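Local coordinates for hypoxic response protein 1 (PDB 1XKF), which is of unknown function but is a secreted, zinc-binding homodimer built from paired CBS domains that does not seem to bind AMP, at residues 43-48 against 114-119; 49-54 against 84-89. One frame throughout, in Å; residues are numbered along the deposited sequence.

Contact 1: 43-48 against 114-119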
# COMPACT_ATOMS: atom_id res chain seq x y z
N PRO B 43 1.14 13.53 -4.48
CA PRO B 43 2.03 14.09 -5.50
C PRO B 43 2.99 14.98 -4.70
O PRO B 43 2.56 15.73 -3.82
CB PRO B 43 1.08 14.90 -6.39
CG PRO B 43 -0.01 15.33 -5.43
CD PRO B 43 -0.22 14.08 -4.60
N ILE B 44 4.29 14.86 -4.97
CA ILE B 44 5.29 15.64 -4.24
C ILE B 44 5.91 16.70 -5.16
O ILE B 44 6.33 16.37 -6.28
CB ILE B 44 6.41 14.72 -3.70
CG1 ILE B 44 5.80 13.57 -2.89
CG2 ILE B 44 7.39 15.52 -2.84
CD1 ILE B 44 4.91 14.01 -1.73
N CYS B 45 5.97 17.94 -4.69
CA CYS B 45 6.49 19.04 -5.50
C CYS B 45 7.56 19.93 -4.88
O CYS B 45 7.71 20.01 -3.65
CB CYS B 45 5.35 19.98 -5.91
SG CYS B 45 4.06 19.29 -6.97
N GLY B 46 8.27 20.62 -5.75
CA GLY B 46 9.26 21.59 -5.33
C GLY B 46 8.43 22.86 -5.34
O GLY B 46 7.22 22.79 -5.58
N ASP B 47 9.03 24.02 -5.11
CA ASP B 47 8.28 25.27 -5.11
C ASP B 47 7.51 25.49 -6.41
O ASP B 47 7.94 25.05 -7.48
CB ASP B 47 9.21 26.46 -4.86
N ASP B 48 6.36 26.16 -6.31
CA ASP B 48 5.51 26.48 -7.47
C ASP B 48 4.88 25.25 -8.12
O ASP B 48 4.72 25.20 -9.34
CB ASP B 48 6.32 27.26 -8.52
CG ASP B 48 5.44 27.92 -9.57
OD1 ASP B 48 5.99 28.33 -10.61
OD2 ASP B 48 4.22 28.04 -9.34
N HIS B 114 4.93 22.50 -16.87
CA HIS B 114 5.79 22.11 -15.76
C HIS B 114 5.15 22.12 -14.38
O HIS B 114 5.81 21.84 -13.38
CB HIS B 114 7.05 22.99 -15.74
CG HIS B 114 7.73 23.08 -17.07
ND1 HIS B 114 8.12 21.96 -17.79
CD2 HIS B 114 8.09 24.15 -17.81
CE1 HIS B 114 8.68 22.35 -18.92
NE2 HIS B 114 8.68 23.67 -18.96
N ARG B 115 3.86 22.44 -14.30
CA ARG B 115 3.18 22.47 -13.01
C ARG B 115 2.08 21.42 -12.90
O ARG B 115 1.36 21.16 -13.85
CB ARG B 115 2.58 23.86 -12.76
CG ARG B 115 3.62 24.96 -12.65
CD ARG B 115 2.98 26.34 -12.49
NE ARG B 115 2.25 26.47 -11.23
CZ ARG B 115 0.93 26.35 -11.12
NH1 ARG B 115 0.18 26.10 -12.19
NH2 ARG B 115 0.36 26.49 -9.93
N LEU B 116 1.97 20.83 -11.72
CA LEU B 116 0.94 19.83 -11.47
C LEU B 116 -0.40 20.56 -11.51
O LEU B 116 -0.54 21.61 -10.88
CB LEU B 116 1.12 19.21 -10.08
CG LEU B 116 -0.01 18.26 -9.66
CD1 LEU B 116 0.23 16.89 -10.27
CD2 LEU B 116 -0.07 18.16 -8.14
N VAL B 117 -1.37 20.03 -12.25
CA VAL B 117 -2.68 20.67 -12.31
C VAL B 117 -3.80 19.73 -11.91
O VAL B 117 -4.96 20.14 -11.79
CB VAL B 117 -2.97 21.24 -13.73
CG1 VAL B 117 -1.99 22.36 -14.05
CG2 VAL B 117 -2.90 20.14 -14.77
N GLY B 118 -3.47 18.46 -11.68
CA GLY B 118 -4.48 17.49 -11.29
C GLY B 118 -3.98 16.06 -11.20
O GLY B 118 -2.81 15.77 -11.45
N ILE B 119 -4.89 15.16 -10.84
CA ILE B 119 -4.60 13.73 -10.70
C ILE B 119 -5.70 12.95 -11.42
O ILE B 119 -6.88 13.27 -11.25
CB ILE B 119 -4.59 13.30 -9.21
CG1 ILE B 119 -3.39 13.92 -8.48
CG2 ILE B 119 -4.57 11.79 -9.09
CD1 ILE B 119 -2.08 13.23 -8.77

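Contact 2: 49-54 against 84-89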
# COMPACT_ATOMS: atom_id res chain seq x y z
N ASP B 49 4.52 24.27 -7.30
CA ASP B 49 3.90 23.04 -7.79
C ASP B 49 4.65 22.34 -8.92
O ASP B 49 4.04 21.83 -9.85
CB ASP B 49 2.46 23.31 -8.22
CG ASP B 49 1.51 23.45 -7.05
OD1 ASP B 49 0.30 23.67 -7.27
OD2 ASP B 49 1.97 23.32 -5.89
N ARG B 50 5.97 22.31 -8.83
CA ARG B 50 6.79 21.63 -9.83
C ARG B 50 6.87 20.17 -9.39
O ARG B 50 7.51 19.85 -8.38
CB ARG B 50 8.20 22.23 -9.86
CG ARG B 50 8.22 23.72 -10.12
CD ARG B 50 7.72 24.04 -11.51
NE ARG B 50 7.61 25.48 -11.71
CZ ARG B 50 7.62 26.06 -12.90
NH1 ARG B 50 7.75 25.33 -14.00
NH2 ARG B 50 7.49 27.38 -13.00
N LEU B 51 6.23 19.28 -10.14
CA LEU B 51 6.20 17.86 -9.80
C LEU B 51 7.55 17.15 -9.78
O LEU B 51 8.30 17.18 -10.76
CB LEU B 51 5.26 17.12 -10.75
CG LEU B 51 5.08 15.63 -10.42
CD1 LEU B 51 4.31 15.48 -9.11
CD2 LEU B 51 4.34 14.94 -11.55
N HIS B 52 7.85 16.48 -8.67
CA HIS B 52 9.08 15.73 -8.53
C HIS B 52 8.81 14.22 -8.46
O HIS B 52 9.74 13.42 -8.53
CB HIS B 52 9.85 16.17 -7.29
CG HIS B 52 10.49 17.51 -7.41
ND1 HIS B 52 11.33 18.04 -6.45
CD2 HIS B 52 10.42 18.45 -8.39
CE1 HIS B 52 11.74 19.23 -6.83
NE2 HIS B 52 11.21 19.50 -8.01
N GLY B 53 7.55 13.84 -8.30
CA GLY B 53 7.22 12.42 -8.24
C GLY B 53 6.03 12.10 -7.35
O GLY B 53 5.39 13.00 -6.82
N MET B 54 5.74 10.81 -7.19
CA MET B 54 4.64 10.36 -6.34
C MET B 54 5.17 9.59 -5.13
O MET B 54 6.18 8.89 -5.23
CB MET B 54 3.70 9.43 -7.13
CG MET B 54 2.89 10.11 -8.23
SD MET B 54 1.60 11.22 -7.61
CE MET B 54 0.56 10.04 -6.68
N ILE B 84 8.84 9.04 -10.80
CA ILE B 84 8.42 10.18 -11.59
C ILE B 84 7.80 9.73 -12.91
O ILE B 84 8.42 9.04 -13.72
CB ILE B 84 9.60 11.16 -11.85
CG1 ILE B 84 9.13 12.33 -12.71
CG2 ILE B 84 10.77 10.41 -12.49
CD1 ILE B 84 8.10 13.23 -12.03
N TYR B 85 6.55 10.13 -13.11
CA TYR B 85 5.79 9.81 -14.31
C TYR B 85 4.56 10.70 -14.29
O TYR B 85 4.12 11.13 -13.23
CB TYR B 85 5.37 8.34 -14.29
CG TYR B 85 4.75 7.90 -12.99
CD1 TYR B 85 3.42 8.20 -12.69
CD2 TYR B 85 5.49 7.19 -12.05
CE1 TYR B 85 2.85 7.81 -11.48
CE2 TYR B 85 4.94 6.80 -10.84
CZ TYR B 85 3.62 7.11 -10.56
OH TYR B 85 3.08 6.71 -9.36
N TYR B 86 4.02 10.98 -15.47
CA TYR B 86 2.87 11.88 -15.56
C TYR B 86 2.40 11.95 -17.00
O TYR B 86 2.97 11.31 -17.88
CB TYR B 86 3.30 13.27 -15.09
CG TYR B 86 4.54 13.79 -15.80
CD1 TYR B 86 4.47 14.32 -17.09
CD2 TYR B 86 5.81 13.69 -15.20
CE1 TYR B 86 5.63 14.73 -17.78
CE2 TYR B 86 6.97 14.09 -15.88
CZ TYR B 86 6.87 14.61 -17.16
OH TYR B 86 8.01 14.98 -17.84
N VAL B 87 1.35 12.73 -17.23
CA VAL B 87 0.84 12.95 -18.58
C VAL B 87 0.57 14.44 -18.69
O VAL B 87 0.34 15.11 -17.67
CB VAL B 87 -0.48 12.20 -18.86
CG1 VAL B 87 -0.23 10.70 -18.90
CG2 VAL B 87 -1.53 12.55 -17.81
N ASP B 88 0.61 14.96 -19.91
CA ASP B 88 0.33 16.36 -20.14
C ASP B 88 -1.19 16.51 -20.05
O ASP B 88 -1.93 15.55 -20.24
CB ASP B 88 0.80 16.79 -21.52
CG ASP B 88 0.61 18.28 -21.77
OD1 ASP B 88 1.40 19.08 -21.22
OD2 ASP B 88 -0.34 18.65 -22.49
N ALA B 89 -1.65 17.73 -19.75
CA ALA B 89 -3.08 18.00 -19.64
C ALA B 89 -3.82 17.69 -20.95
O ALA B 89 -5.04 17.51 -20.94
CB ALA B 89 -3.29 19.45 -19.24

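Contact 1: 43-48 against 114-119
Arg115 meets Asp48 through the middle of its side chain, CG to NE. From CB it leaves the strand with CG beside the backbone N and anti to the carbonyl carbon; CG then lies 3.5 Å from the backbone O of Asp48. CD lies equally near that oxygen and OD2, and a bend at chi3 turns NE onto the carboxylate. NE forms a salt bridge to Asp48 OD2 at 3.1 Å and a weak second bond, strongly bent, to Asp48 O. The main bond is imperfect: its N-H...O angle is 147°, and NE approaches from above the carboxylate plane, 54° out of it. CZ stays 4.1 Å from Asp48 OD2, and NH2 at the tip makes a weak, long pairing with Asp49 OD1. Asp48 is shared, since its OD1 pairs with Arg50.

Further along, the chemistry turns apolar. Leu116 and Pro43 cross at about a right angle, CD2 resting 3.9 Å from Pro43 CB and equally near Pro43 CG, while Ile119 CD1 approaches Pro43 CB at 4.3 Å. Cys45 adds its SG to Leu116 CB, and that sulfur is tied in a disulfide to Cys20, a residue that the side chains of Pro43 and Leu116 also touch.

The axes of strands 43-46 and 115-119 come no closer than 8.9 Å and run 148° apart. They belong to separate sheets: strand 41-46 pairs with 21-22 and 50-56, strand 115-121 with 15-16 and 107-112. Alternate residues Pro43 and Cys45 meet Leu116 and Ile119, both turned inward because the classic bulge at Val117 and Gly118 shifts the alternation. One segment lies in the first CBS sequence and the other in the second; such face-to-face strand packing is characteristic of the CBS pair, or Bateman module.

Contact 2: 49-54 against 84-89
The hydroxyl oxygen of Tyr85 is held against Met54, with CB and CG of the methionine each 3.6 Å from OH. No hydrogen bond crosses this contact, and the approach is one of packing. Met54 and Tyr85 cross at about a right angle, and Met54 CG meets the ring obliquely, 3.9 Å from CZ. The CB of Tyr85 points away from strand 50-54, yet chi1 of 48° sets CG between the backbone N and the carbonyl carbon, and the ring swings back to Met54. That same ring stacks on His103, a probable zinc ligand by similarity, which puts Tyr85 in the second shell of the presumed metal site, with Met54 packed behind it.

Ile84 takes the other flank. Its CD1 lies 3.8 Å from both His52 C and Gly53 N, against the peptide that links them, and also sits at the edge of the Tyr86 ring, in its plane. Leu51 CD2 completes the cluster, 4.0 Å from Tyr86 CB and 4.2 Å from Ile84 CD1. Backbones come nearest at Gly53 and Ile84, whose CA atoms are 4.2 Å apart. Gly53 has phi 148°, and with His52 it forms a classic beta bulge, both facing Ile44.

Residues 84-86 run 108° from 51-54 and make no backbone bond with them, though Met54 is bonded through the backbone to Ser83 just before. Leu51 and Tyr86 both lean on Pro109 and Ile111 of strand 107-112, and beyond them Val87 bonds to Pro109 through the backbone and packs on Met96 and Val99 of helix 93-103.

Both contacts join the first CBS sequence to the second and use one hairpin: strand 41-46 serves contact 1 and strand 50-56 contact 2, bonded to each other through Ile44 with His52 and Gly53. Contact 1 is the more buried, four of its six touching residues being buried, with its ion pair at the more exposed end, between the turn and the start of strand 115-121. Contact 2, 6 Å away between centres, is partly buried, lacks any hydrogen bond across it and relies on Leu51 and Met54 of the strand packing against Ile84, Tyr85 and Tyr86 of a loop. The bulge of strand 115-121, facing Val110, matches the one in 50-54, consistent with the internal repeat.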